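Local structure of uncharacterized conserved protein YndB, AHSA1/START domain (Micromonospora chersina, 6V04) at residues Gln243-His246 with Arg247-Leu250; Thr257-His260 with Arg261-Thr265; Val20-Pro23 with Val24-Trp28; Leu270-Ala273 with Glu274-Ala277. The protein is of unknown function but is a START/Bet v1-like protein involved in dynemicin biosynthesis, possibly acting as a cyclase/aromatase. All blocks are in the same frame, centred on the assembly; numbering follows the deposited sequence. Where two conformers were deposited one is given.

Contact 1. Residues Gln243-His246 with Arg247-Leu250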
ATOM      1  N   GLN A 243     -10.873  -6.324   1.922  1.00 20.98           N
ATOM      2  CA  GLN A 243     -10.600  -6.918   3.224  1.00 21.78           C
ATOM      3  C   GLN A 243     -11.148  -8.339   3.313  1.00 22.67           C
ATOM      4  O   GLN A 243     -12.038  -8.734   2.554  1.00 21.85           O
ATOM      5  CB  GLN A 243     -11.218  -6.087   4.350  1.00 24.07           C
ATOM      6  CG  GLN A 243     -10.625  -4.690   4.477  1.00 26.46           C
ATOM      7  CD  GLN A 243     -11.272  -3.876   5.580  1.00 40.66           C
ATOM      8  OE1 GLN A 243     -12.435  -4.074   5.911  1.00 45.13           O
ATOM      9  NE2 GLN A 243     -10.515  -2.949   6.150  1.00 56.69           N
ATOM     10  N   GLY A 244     -10.653  -9.077   4.303  1.00 22.07           N
ATOM     11  CA  GLY A 244     -11.193 -10.386   4.647  1.00 24.33           C
ATOM     12  C   GLY A 244     -10.237 -11.546   4.486  1.00 21.92           C
ATOM     13  O   GLY A 244     -10.564 -12.658   4.936  1.00 22.32           O
ATOM     14  N   TRP A 245      -9.058 -11.320   3.902  1.00 20.33           N
ATOM     15  CA  TRP A 245      -8.154 -12.402   3.508  1.00 21.38           C
ATOM     16  C   TRP A 245      -7.726 -13.242   4.698  1.00 21.66           C
ATOM     17  O   TRP A 245      -7.549 -14.468   4.576  1.00 22.51           O
ATOM     18  CB  TRP A 245      -6.925 -11.806   2.810  1.00 21.56           C
ATOM     19  CG  TRP A 245      -7.368 -10.900   1.725  1.00 20.31           C
ATOM     20  CD1 TRP A 245      -7.375  -9.533   1.748  1.00 20.91           C
ATOM     21  CD2 TRP A 245      -7.960 -11.288   0.492  1.00 18.84           C
ATOM     22  NE1 TRP A 245      -7.931  -9.052   0.583  1.00 20.27           N
ATOM     23  CE2 TRP A 245      -8.287 -10.115  -0.208  1.00 20.18           C
ATOM     24  CE3 TRP A 245      -8.234 -12.531  -0.105  1.00 19.70           C
ATOM     25  CZ2 TRP A 245      -8.896 -10.139  -1.461  1.00 20.95           C
ATOM     26  CZ3 TRP A 245      -8.827 -12.549  -1.348  1.00 21.80           C
ATOM     27  CH2 TRP A 245      -9.140 -11.375  -2.022  1.00 22.23           C
ATOM     28  N   HIS A 246      -7.548 -12.613   5.844  1.00 20.55           N
ATOM     29  CA  HIS A 246      -7.100 -13.299   7.052  1.00 22.55           C
ATOM     30  C   HIS A 246      -8.205 -14.069   7.772  1.00 25.10           C
ATOM     31  O   HIS A 246      -7.909 -14.765   8.750  1.00 24.53           O
ATOM     32  CB  HIS A 246      -6.506 -12.274   8.017  1.00 23.54           C
ATOM     33  CG  HIS A 246      -7.507 -11.282   8.516  1.00 23.66           C
ATOM     34  ND1 HIS A 246      -8.222 -10.458   7.671  1.00 24.71           N
ATOM     35  CD2 HIS A 246      -7.934 -11.001   9.766  1.00 26.29           C
ATOM     36  CE1 HIS A 246      -9.044  -9.712   8.386  1.00 25.71           C
ATOM     37  NE2 HIS A 246      -8.889 -10.021   9.659  1.00 31.02           N
ATOM     38  N   ARG A 247      -9.463 -13.943   7.357  0.57 22.86           N
ATOM     39  CA  ARG A 247     -10.561 -14.635   8.027  0.57 24.28           C
ATOM     40  C   ARG A 247     -11.253 -15.631   7.103  0.57 25.09           C
ATOM     41  O   ARG A 247     -12.422 -15.956   7.310  0.57 25.71           O
ATOM     42  CB  ARG A 247     -11.572 -13.634   8.592  0.57 28.02           C
ATOM     43  CG  ARG A 247     -12.043 -12.572   7.622  0.57 32.58           C
ATOM     44  CD  ARG A 247     -13.174 -11.760   8.240  0.57 42.54           C
ATOM     45  NE  ARG A 247     -13.428 -10.516   7.523  0.57 37.12           N
ATOM     46  CZ  ARG A 247     -14.159 -10.408   6.418  0.57 41.71           C
ATOM     47  NH1 ARG A 247     -14.324  -9.219   5.850  0.57 50.04           N
ATOM     48  NH2 ARG A 247     -14.717 -11.478   5.875  0.57 45.12           N
ATOM     49  N   LEU A 248     -10.548 -16.113   6.083  1.00 24.06           N
ATOM     50  CA  LEU A 248     -11.114 -17.060   5.132  1.00 23.27           C
ATOM     51  C   LEU A 248     -11.139 -18.493   5.633  1.00 28.23           C
ATOM     52  O   LEU A 248     -11.824 -19.314   5.026  1.00 27.02           O
ATOM     53  CB  LEU A 248     -10.326 -16.995   3.823  1.00 24.48           C
ATOM     54  CG  LEU A 248     -10.405 -15.665   3.064  1.00 24.17           C
ATOM     55  CD1 LEU A 248      -9.526 -15.727   1.832  1.00 26.35           C
ATOM     56  CD2 LEU A 248     -11.827 -15.334   2.686  1.00 25.92           C
ATOM     57  N   GLY A 249     -10.429 -18.818   6.713  1.00 26.57           N
ATOM     58  CA  GLY A 249     -10.423 -20.191   7.180  1.00 28.11           C
ATOM     59  C   GLY A 249      -9.722 -21.143   6.244  1.00 25.97           C
ATOM     60  O   GLY A 249     -10.051 -22.339   6.219  1.00 30.04           O
ATOM     61  N   LEU A 250      -8.766 -20.649   5.471  1.00 24.67           N
ATOM     62  CA  LEU A 250      -7.963 -21.446   4.561  1.00 25.86           C
ATOM     63  C   LEU A 250      -6.543 -21.548   5.116  1.00 26.86           C
ATOM     64  O   LEU A 250      -6.198 -20.942   6.145  1.00 29.26           O
ATOM     65  CB  LEU A 250      -7.987 -20.838   3.153  1.00 25.29           C
ATOM     66  CG  LEU A 250      -9.351 -20.806   2.462  1.00 26.18           C
ATOM     67  CD1 LEU A 250      -9.268 -20.028   1.180  1.00 31.03           C
ATOM     68  CD2 LEU A 250      -9.833 -22.218   2.188  1.00 32.38           C
TER
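W245 and L248 run alongside each other in the same direction, on a turn between strand 236-243 and helix 252-277 of this START/Bet v1-like protein. Residues G244 to R247 form a type I beta turn. It is closed by the hydrogen bond from R247 N to G244 O, 3.0 Å long and 160° at the hydrogen. The amide of R247 approaches from above the carbonyl plane of G244. L248 comes next and packs against the carbonyl oxygens of G244 and W245. Its CG rests 3.4 Å from W245 O, and CD1 reaches W245 CE3 at 4.0 Å, oblique to the indole. CG of L248 is anti to its own carbonyl carbon (chi1 -65°), which swings both methyls back toward the turn. Helix residue L258 touches both L248 and W245, and the indole NE1 is hydrogen-bonded to H242 O. Cutting L248 down to an alanine removes CG and both methyls, and would probably open a gap beside the W245 ring and the L258 side chain. R247 was modelled in two conformers; in this one its chain runs back beside G244, and NH2 donates to V222 O. The side chain of H246 touches Q149. R247 CG stands over one face of the H246 imidazole, offset toward the rim. The flat end of R247 meets the backbone at a residue with no side chain: in this conformer G244 CA sits over the centre of the guanidinium, 3.4 Å above its plane.

Contact 2. Residues Thr257-His260 with Arg261-Thr265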
ATOM      1  N   THR A 257      -1.515 -16.210  -0.903  1.00 21.14           N
ATOM      2  CA  THR A 257      -1.481 -16.207  -2.356  1.00 21.92           C
ATOM      3  C   THR A 257      -2.669 -15.444  -2.931  1.00 21.13           C
ATOM      4  O   THR A 257      -2.518 -14.658  -3.875  1.00 22.45           O
ATOM      5  CB  THR A 257      -1.440 -17.655  -2.856  1.00 23.39           C
ATOM      6  OG1 THR A 257      -0.231 -18.273  -2.406  1.00 26.91           O
ATOM      7  CG2 THR A 257      -1.479 -17.712  -4.364  1.00 26.65           C
ATOM      8  N   LEU A 258      -3.863 -15.654  -2.371  1.00 20.96           N
ATOM      9  CA  LEU A 258      -5.019 -14.887  -2.810  1.00 21.13           C
ATOM     10  C   LEU A 258      -4.789 -13.397  -2.604  1.00 20.24           C
ATOM     11  O   LEU A 258      -5.055 -12.599  -3.504  1.00 20.84           O
ATOM     12  CB  LEU A 258      -6.269 -15.337  -2.064  1.00 21.53           C
ATOM     13  CG  LEU A 258      -6.848 -16.673  -2.528  1.00 22.63           C
ATOM     14  CD1 LEU A 258      -7.740 -17.250  -1.448  1.00 25.43           C
ATOM     15  CD2 LEU A 258      -7.610 -16.527  -3.844  1.00 23.90           C
ATOM     16  N   ARG A 259      -4.323 -13.001  -1.418  1.00 19.46           N
ATOM     17  CA  ARG A 259      -4.103 -11.581  -1.141  1.00 18.28           C
ATOM     18  C   ARG A 259      -3.128 -10.984  -2.146  1.00 22.76           C
ATOM     19  O   ARG A 259      -3.379  -9.912  -2.713  1.00 21.49           O
ATOM     20  CB  ARG A 259      -3.596 -11.408   0.290  1.00 19.04           C
ATOM     21  CG  ARG A 259      -3.470  -9.961   0.735  1.00 18.34           C
ATOM     22  CD  ARG A 259      -2.142  -9.325   0.398  1.00 19.84           C
ATOM     23  NE  ARG A 259      -2.137  -7.987   0.999  1.00 20.13           N
ATOM     24  CZ  ARG A 259      -1.543  -6.915   0.499  1.00 18.93           C
ATOM     25  NH1 ARG A 259      -0.837  -6.938  -0.611  1.00 19.38           N
ATOM     26  NH2 ARG A 259      -1.680  -5.755   1.145  1.00 19.79           N
ATOM     27  N   HIS A 260      -2.021 -11.680  -2.398  1.00 21.46           N
ATOM     28  CA  HIS A 260      -1.017 -11.215  -3.348  1.00 19.80           C
ATOM     29  C   HIS A 260      -1.602 -11.079  -4.755  1.00 23.32           C
ATOM     30  O   HIS A 260      -1.408 -10.057  -5.429  1.00 22.60           O
ATOM     31  CB  HIS A 260       0.164 -12.187  -3.306  1.00 21.00           C
ATOM     32  CG  HIS A 260       1.417 -11.678  -3.939  1.00 21.96           C
ATOM     33  ND1 HIS A 260       2.665 -11.993  -3.450  1.00 24.25           N
ATOM     34  CD2 HIS A 260       1.622 -10.888  -5.021  1.00 23.98           C
ATOM     35  CE1 HIS A 260       3.587 -11.433  -4.212  1.00 27.03           C
ATOM     36  NE2 HIS A 260       2.981 -10.763  -5.174  1.00 25.03           N
ATOM     37  N   ARG A 261      -2.336 -12.090  -5.213  1.00 22.44           N
ATOM     38  CA  ARG A 261      -2.890 -12.043  -6.563  1.00 22.79           C
ATOM     39  C   ARG A 261      -3.922 -10.934  -6.705  1.00 21.20           C
ATOM     40  O   ARG A 261      -3.962 -10.240  -7.730  1.00 22.53           O
ATOM     41  CB  ARG A 261      -3.518 -13.383  -6.917  1.00 24.40           C
ATOM     42  CG  ARG A 261      -2.526 -14.539  -6.992  1.00 27.72           C
ATOM     43  CD  ARG A 261      -3.246 -15.855  -7.238  1.00 27.49           C
ATOM     44  NE  ARG A 261      -3.905 -15.853  -8.544  1.00 27.48           N
ATOM     45  CZ  ARG A 261      -5.115 -16.340  -8.802  1.00 29.01           C
ATOM     46  NH1 ARG A 261      -5.850 -16.910  -7.852  1.00 37.26           N
ATOM     47  NH2 ARG A 261      -5.587 -16.280 -10.036  1.00 27.90           N
ATOM     48  N   PHE A 262      -4.791 -10.777  -5.708  1.00 21.25           N
ATOM     49  CA  PHE A 262      -5.761  -9.691  -5.768  1.00 21.27           C
ATOM     50  C   PHE A 262      -5.080  -8.334  -5.666  1.00 21.22           C
ATOM     51  O   PHE A 262      -5.532  -7.377  -6.304  1.00 21.72           O
ATOM     52  CB  PHE A 262      -6.812  -9.865  -4.676  1.00 20.06           C
ATOM     53  CG  PHE A 262      -7.954 -10.769  -5.066  1.00 20.57           C
ATOM     54  CD1 PHE A 262      -7.832 -12.146  -4.985  1.00 20.96           C
ATOM     55  CD2 PHE A 262      -9.158 -10.246  -5.500  1.00 21.90           C
ATOM     56  CE1 PHE A 262      -8.889 -12.975  -5.325  1.00 22.71           C
ATOM     57  CE2 PHE A 262     -10.220 -11.070  -5.834  1.00 22.93           C
ATOM     58  CZ  PHE A 262     -10.087 -12.437  -5.754  1.00 21.71           C
ATOM     59  N   ALA A 263      -3.984  -8.218  -4.907  1.00 20.47           N
ATOM     60  CA  ALA A 263      -3.283  -6.931  -4.856  1.00 20.26           C
ATOM     61  C   ALA A 263      -2.753  -6.539  -6.230  1.00 22.16           C
ATOM     62  O   ALA A 263      -2.824  -5.365  -6.628  1.00 22.33           O
ATOM     63  CB  ALA A 263      -2.144  -6.989  -3.837  1.00 22.12           C
ATOM     64  N   ALA A 264      -2.199  -7.500  -6.965  1.00 20.78           N
ATOM     65  CA  ALA A 264      -1.714  -7.207  -8.306  1.00 21.67           C
ATOM     66  C   ALA A 264      -2.868  -6.831  -9.220  1.00 23.53           C
ATOM     67  O   ALA A 264      -2.721  -5.978 -10.107  1.00 23.01           O
ATOM     68  CB  ALA A 264      -0.967  -8.419  -8.851  1.00 24.40           C
ATOM     69  N   THR A 265      -4.024  -7.467  -9.025  1.00 21.74           N
ATOM     70  CA  THR A 265      -5.198  -7.146  -9.832  1.00 21.74           C
ATOM     71  C   THR A 265      -5.654  -5.720  -9.568  1.00 22.42           C
ATOM     72  O   THR A 265      -5.956  -4.970 -10.506  1.00 23.01           O
ATOM     73  CB  THR A 265      -6.315  -8.139  -9.536  1.00 22.30           C
ATOM     74  OG1 THR A 265      -5.899  -9.434  -9.979  1.00 27.03           O
ATOM     75  CG2 THR A 265      -7.593  -7.790 -10.267  1.00 24.05           C
TER
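T257 with R261, L258 with F262 and R259 with A263 are i to i+4 pairs on one buried stretch of helix 252-277. The backbone bonds set the spacing: R261 N to T257 O is 2.9 Å, and A263 N to R259 O is 2.8 Å. L258 and F262 project together, with CD2 of L258 4.1 Å from CE1 of F262. The phenyl turns its edge to the backbone, so that CD1 of F262 lies 3.2 Å from L258 O in the ring plane. R261 CG passes close to T257 O, and its CD meets T257 CG2 at 3.9 Å. A bend at chi3 (64°) then carries the guanidinium to D190, its salt-bridge partner, and to P194 O. A leucine in place of R261 would probably leave D190 without its positive mate and P194 O without this donor. R259 sends NH1 past A263 CB at 3.5 Å, and its guanidinium is gripped by D62 and by carbonyls of D60, R148 and E150. F262 faces the strands through I151 and F197, while R259 and R261 reach out to acidic and carbonyl partners. The long helix lies against an antiparallel sheet, as in the helix-grip fold.

Contact 3. Residues Val20-Pro23 with Val24-Trp28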
ATOM      1  N   VAL A  20      15.467   4.278  20.455  1.00 39.60           N
ATOM      2  CA  VAL A  20      16.014   2.939  20.681  1.00 39.61           C
ATOM      3  C   VAL A  20      17.354   3.031  21.401  1.00 43.80           C
ATOM      4  O   VAL A  20      18.111   3.992  21.197  1.00 44.73           O
ATOM      5  CB  VAL A  20      16.169   2.158  19.367  1.00 39.34           C
ATOM      6  CG1 VAL A  20      14.810   1.886  18.723  1.00 37.54           C
ATOM      7  CG2 VAL A  20      17.097   2.883  18.412  1.00 39.37           C
ATOM      8  N   PRO A  21      17.688   2.068  22.248  1.00 43.62           N
ATOM      9  CA  PRO A  21      18.974   2.110  22.950  1.00 48.48           C
ATOM     10  C   PRO A  21      20.096   1.504  22.129  1.00 66.21           C
ATOM     11  O   PRO A  21      20.875   0.693  22.638  1.00 69.28           O
ATOM     12  CB  PRO A  21      18.697   1.289  24.214  1.00 54.23           C
ATOM     13  CG  PRO A  21      17.697   0.284  23.764  1.00 50.26           C
ATOM     14  CD  PRO A  21      16.847   0.951  22.709  1.00 47.44           C
ATOM     15  N   ALA A  22      20.168   1.864  20.853  1.00 51.61           N
ATOM     16  CA  ALA A  22      21.279   1.507  19.994  1.00 42.23           C
ATOM     17  C   ALA A  22      21.986   2.774  19.532  1.00 42.84           C
ATOM     18  O   ALA A  22      21.349   3.823  19.385  1.00 46.79           O
ATOM     19  CB  ALA A  22      20.817   0.708  18.770  1.00 46.00           C
ATOM     20  N   PRO A  23      23.297   2.719  19.313  1.00 42.51           N
ATOM     21  CA  PRO A  23      24.015   3.908  18.849  1.00 42.64           C
ATOM     22  C   PRO A  23      23.652   4.261  17.415  1.00 43.59           C
ATOM     23  O   PRO A  23      23.155   3.435  16.645  1.00 42.83           O
ATOM     24  CB  PRO A  23      25.488   3.506  18.972  1.00 49.26           C
ATOM     25  CG  PRO A  23      25.485   2.032  18.870  1.00 54.06           C
ATOM     26  CD  PRO A  23      24.200   1.570  19.498  1.00 51.88           C
ATOM     27  N   VAL A  24      23.922   5.523  17.062  1.00 45.98           N
ATOM     28  CA  VAL A  24      23.486   6.047  15.769  1.00 36.77           C
ATOM     29  C   VAL A  24      24.071   5.225  14.628  1.00 41.07           C
ATOM     30  O   VAL A  24      23.415   5.001  13.607  1.00 37.35           O
ATOM     31  CB  VAL A  24      23.862   7.535  15.641  1.00 43.89           C
ATOM     32  CG1 VAL A  24      23.692   8.019  14.205  1.00 43.45           C
ATOM     33  CG2 VAL A  24      23.012   8.372  16.573  1.00 51.68           C
ATOM     34  N   ASP A  25      25.321   4.784  14.774  1.00 46.14           N
ATOM     35  CA  ASP A  25      25.957   4.044  13.693  1.00 45.36           C
ATOM     36  C   ASP A  25      25.235   2.726  13.434  1.00 38.99           C
ATOM     37  O   ASP A  25      25.036   2.333  12.278  1.00 40.43           O
ATOM     38  CB  ASP A  25      27.430   3.807  14.030  1.00 68.64           C
ATOM     39  CG  ASP A  25      28.235   3.331  12.838  1.00 97.88           C
ATOM     40  OD1 ASP A  25      28.047   2.171  12.415  1.00108.02           O
ATOM     41  OD2 ASP A  25      29.048   4.124  12.315  1.00107.29           O
ATOM     42  N   GLU A  26      24.802   2.047  14.500  1.00 43.78           N
ATOM     43  CA  GLU A  26      24.077   0.791  14.335  1.00 40.47           C
ATOM     44  C   GLU A  26      22.715   1.023  13.694  1.00 34.25           C
ATOM     45  O   GLU A  26      22.314   0.287  12.781  1.00 36.66           O
ATOM     46  CB  GLU A  26      23.924   0.101  15.690  1.00 41.95           C
ATOM     47  CG  GLU A  26      23.212  -1.240  15.621  1.00 47.03           C
ATOM     48  CD  GLU A  26      23.076  -1.915  16.974  1.00 72.38           C
ATOM     49  OE1 GLU A  26      22.345  -2.930  17.062  1.00 59.77           O
ATOM     50  OE2 GLU A  26      23.703  -1.433  17.943  1.00 60.86           O
ATOM     51  N   VAL A  27      21.994   2.054  14.143  1.00 34.56           N
ATOM     52  CA  VAL A  27      20.694   2.348  13.556  1.00 31.79           C
ATOM     53  C   VAL A  27      20.849   2.705  12.087  1.00 32.08           C
ATOM     54  O   VAL A  27      20.044   2.293  11.246  1.00 31.71           O
ATOM     55  CB  VAL A  27      19.988   3.476  14.332  1.00 31.81           C
ATOM     56  CG1 VAL A  27      18.630   3.784  13.706  1.00 35.86           C
ATOM     57  CG2 VAL A  27      19.846   3.117  15.807  1.00 36.12           C
ATOM     58  N   TRP A  28      21.870   3.500  11.757  1.00 32.26           N
ATOM     59  CA  TRP A  28      22.086   3.886  10.366  1.00 29.30           C
ATOM     60  C   TRP A  28      22.278   2.663   9.473  1.00 31.21           C
ATOM     61  O   TRP A  28      21.715   2.593   8.373  1.00 29.53           O
ATOM     62  CB  TRP A  28      23.293   4.810  10.252  1.00 37.27           C
ATOM     63  CG  TRP A  28      23.536   5.217   8.843  1.00 32.12           C
ATOM     64  CD1 TRP A  28      24.549   4.806   8.032  1.00 37.10           C
ATOM     65  CD2 TRP A  28      22.732   6.107   8.062  1.00 31.61           C
ATOM     66  NE1 TRP A  28      24.431   5.389   6.792  1.00 39.88           N
ATOM     67  CE2 TRP A  28      23.323   6.192   6.784  1.00 34.58           C
ATOM     68  CE3 TRP A  28      21.577   6.853   8.322  1.00 33.87           C
ATOM     69  CZ2 TRP A  28      22.803   6.997   5.772  1.00 34.54           C
ATOM     70  CZ3 TRP A  28      21.058   7.646   7.309  1.00 30.96           C
ATOM     71  CH2 TRP A  28      21.673   7.711   6.053  1.00 29.68           C
TER
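V24 follows P23, the N-cap residue, as the chain leaves strand 14-20 and enters helix 24-32. Its side chain packs on L96 and T103. E26 turns back to the entering chain. Its CG is anti to the backbone N (chi1 -178°) and the chain stays extended, which brings OE2 to the CD corner of the P23 ring. OE2 of E26 comes within 3.4 Å of P23 CD and 3.7 Å of A22 CB. V27 closes the first helical bond: V27 N to P23 O is 3.1 Å and nearly straight at 168°. Its CG2 methyl fills the angle between strand end and helix, 3.8 Å from V20 CG2 and 3.9 Å from A22 CB. L137 of helix 116-139 touches V20, E26 and V27 alike. W28 continues the helix, with W28 N donating to V24 O at 2.8 Å. Across the two segments, one backbone hydrogen bond and apolar packing join strand end and helix; T103 also hydrogen-bonds A22 O. P23, unlike a serine or aspartate N-cap, offers no side-chain acceptor to the amides of the first turn. The carboxylate of E26, near this helix start, would probably be favoured there by the helix dipole.

Contact 4. Residues Leu270-Ala273 with Glu274-Ala277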
ATOM      1  N   LEU A 270      -6.280   0.147 -10.854  1.00 22.14           N
ATOM      2  CA  LEU A 270      -6.017   1.561 -10.600  1.00 21.79           C
ATOM      3  C   LEU A 270      -5.270   2.182 -11.768  1.00 26.46           C
ATOM      4  O   LEU A 270      -5.552   3.320 -12.162  1.00 24.92           O
ATOM      5  CB  LEU A 270      -5.230   1.713  -9.299  1.00 21.84           C
ATOM      6  CG  LEU A 270      -5.994   1.334  -8.025  1.00 23.21           C
ATOM      7  CD1 LEU A 270      -5.067   1.307  -6.842  1.00 25.31           C
ATOM      8  CD2 LEU A 270      -7.185   2.267  -7.752  1.00 25.25           C
ATOM      9  N   SER A 271      -4.297   1.460 -12.330  0.59 24.82           N
ATOM     10  CA  SER A 271      -3.577   1.980 -13.489  0.59 25.93           C
ATOM     11  C   SER A 271      -4.519   2.187 -14.662  0.59 28.75           C
ATOM     12  O   SER A 271      -4.441   3.204 -15.364  0.59 29.93           O
ATOM     13  CB  SER A 271      -2.449   1.030 -13.884  0.59 29.79           C
ATOM     14  OG  SER A 271      -1.460   0.972 -12.878  0.59 33.11           O
ATOM     15  N   LEU A 272      -5.417   1.233 -14.888  1.00 27.36           N
ATOM     16  CA  LEU A 272      -6.340   1.346 -16.009  1.00 26.76           C
ATOM     17  C   LEU A 272      -7.295   2.512 -15.810  1.00 28.85           C
ATOM     18  O   LEU A 272      -7.603   3.242 -16.760  1.00 30.35           O
ATOM     19  CB  LEU A 272      -7.092   0.026 -16.171  1.00 28.66           C
ATOM     20  CG  LEU A 272      -8.068  -0.097 -17.332  1.00 31.97           C
ATOM     21  CD1 LEU A 272      -7.395   0.264 -18.653  1.00 32.61           C
ATOM     22  CD2 LEU A 272      -8.601  -1.514 -17.360  1.00 30.46           C
ATOM     23  N   ALA A 273      -7.766   2.717 -14.581  1.00 26.05           N
ATOM     24  CA  ALA A 273      -8.602   3.884 -14.313  1.00 25.65           C
ATOM     25  C   ALA A 273      -7.867   5.171 -14.664  1.00 26.70           C
ATOM     26  O   ALA A 273      -8.465   6.099 -15.226  1.00 29.75           O
ATOM     27  CB  ALA A 273      -9.046   3.909 -12.852  1.00 25.90           C
ATOM     28  N   GLU A 274      -6.575   5.248 -14.338  1.00 28.20           N
ATOM     29  CA  GLU A 274      -5.800   6.440 -14.677  1.00 31.16           C
ATOM     30  C   GLU A 274      -5.752   6.641 -16.186  1.00 36.18           C
ATOM     31  O   GLU A 274      -5.861   7.774 -16.676  1.00 36.55           O
ATOM     32  CB  GLU A 274      -4.391   6.324 -14.098  1.00 34.05           C
ATOM     33  CG  GLU A 274      -3.443   7.481 -14.442  1.00 40.72           C
ATOM     34  CD  GLU A 274      -2.139   7.410 -13.672  1.00 56.20           C
ATOM     35  OE1 GLU A 274      -1.666   6.286 -13.402  1.00 63.95           O
ATOM     36  OE2 GLU A 274      -1.588   8.479 -13.332  1.00 70.37           O
ATOM     37  N   GLU A 275      -5.584   5.553 -16.939  1.00 35.52           N
ATOM     38  CA  GLU A 275      -5.572   5.647 -18.394  1.00 38.56           C
ATOM     39  C   GLU A 275      -6.927   6.095 -18.926  1.00 36.06           C
ATOM     40  O   GLU A 275      -6.995   6.941 -19.826  1.00 38.37           O
ATOM     41  CB  GLU A 275      -5.175   4.302 -19.001  1.00 39.89           C
ATOM     42  CG  GLU A 275      -3.679   4.022 -18.934  1.00 57.89           C
ATOM     43  CD  GLU A 275      -3.332   2.573 -19.226  1.00 75.92           C
ATOM     44  OE1 GLU A 275      -2.217   2.142 -18.859  1.00 83.61           O
ATOM     45  OE2 GLU A 275      -4.173   1.864 -19.818  1.00 79.55           O
ATOM     46  N   CYS A 276      -8.012   5.538 -18.384  1.00 33.97           N
ATOM     47  CA  CYS A 276      -9.346   5.948 -18.816  1.00 35.17           C
ATOM     48  C   CYS A 276      -9.579   7.426 -18.555  1.00 33.98           C
ATOM     49  O   CYS A 276     -10.185   8.122 -19.379  1.00 40.86           O
ATOM     50  CB  CYS A 276     -10.413   5.139 -18.096  1.00 30.29           C
ATOM     51  SG  CYS A 276     -10.458   3.415 -18.573  1.00 35.23           S
ATOM     52  N   ALA A 277      -9.119   7.920 -17.407  1.00 32.61           N
ATOM     53  CA  ALA A 277      -9.371   9.310 -17.044  1.00 34.35           C
ATOM     54  C   ALA A 277      -8.544  10.281 -17.871  1.00 44.17           C
ATOM     55  O   ALA A 277      -8.866  11.474 -17.902  1.00 52.78           O
ATOM     56  CB  ALA A 277      -9.099   9.507 -15.555  1.00 39.05           C
TER
HETATM   57  O   HOH W   1      -2.019   4.379 -15.682  1.00 50.11           O
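The late turns of helix 252-277 set L272 against E275 and C276 on one side and hold a bridging water on another. L272 lies roughly perpendicular to E275. The methyl CD1 of L272 reaches E275 OE2 at 3.8 Å, so the meeting is packing against a carboxylate oxygen. CD1 is also 4.4 Å from C276 SG, a looser apolar touch. C276 N donates to L272 O at 2.8 Å, and A277 N to A273 O at 2.9 Å. These are alpha-helical i to i+4 bonds, in a helix that lies on the antiparallel sheet of this START/Bet v1-like fold. Toward the sheet, L270 packs on V155 and L238, and A273 on L238. Further round, W173 meets A273, and W162 meets C276 and A277. S271 O accepts E275 N at 3.1 Å and a water at 2.7 Å. The same water gives its second hydrogen to E274 OE1 at 3.0 Å. E274 has CG anti to its backbone N (chi1 177°) and an extended chain, which brings OE1 back alongside the preceding turn.

Contacts 1, 2 and 4 follow one another along the last part of the chain. Contacts 2 and 4 share helix 252-277, with centres 19 Å apart. Contact 1 packs directly on contact 2: W245 CH2 lies 3.3 Å from F262 CG, and L248 CD1 is 4.0 Å from L258 CD1. The two sheets of the chain have the same strand order, and contact 3 leaves the edge strand of the other one, about 43 Å from contact 4 between centres. Contact 1 is near the ions. The H246 side chain is about 5 Å from a bound magnesium ion and about 4 Å from that of Q149, which binds magnesium in a structure of this protein, though not in this model. Contacts 3 and 4 lie away from that site.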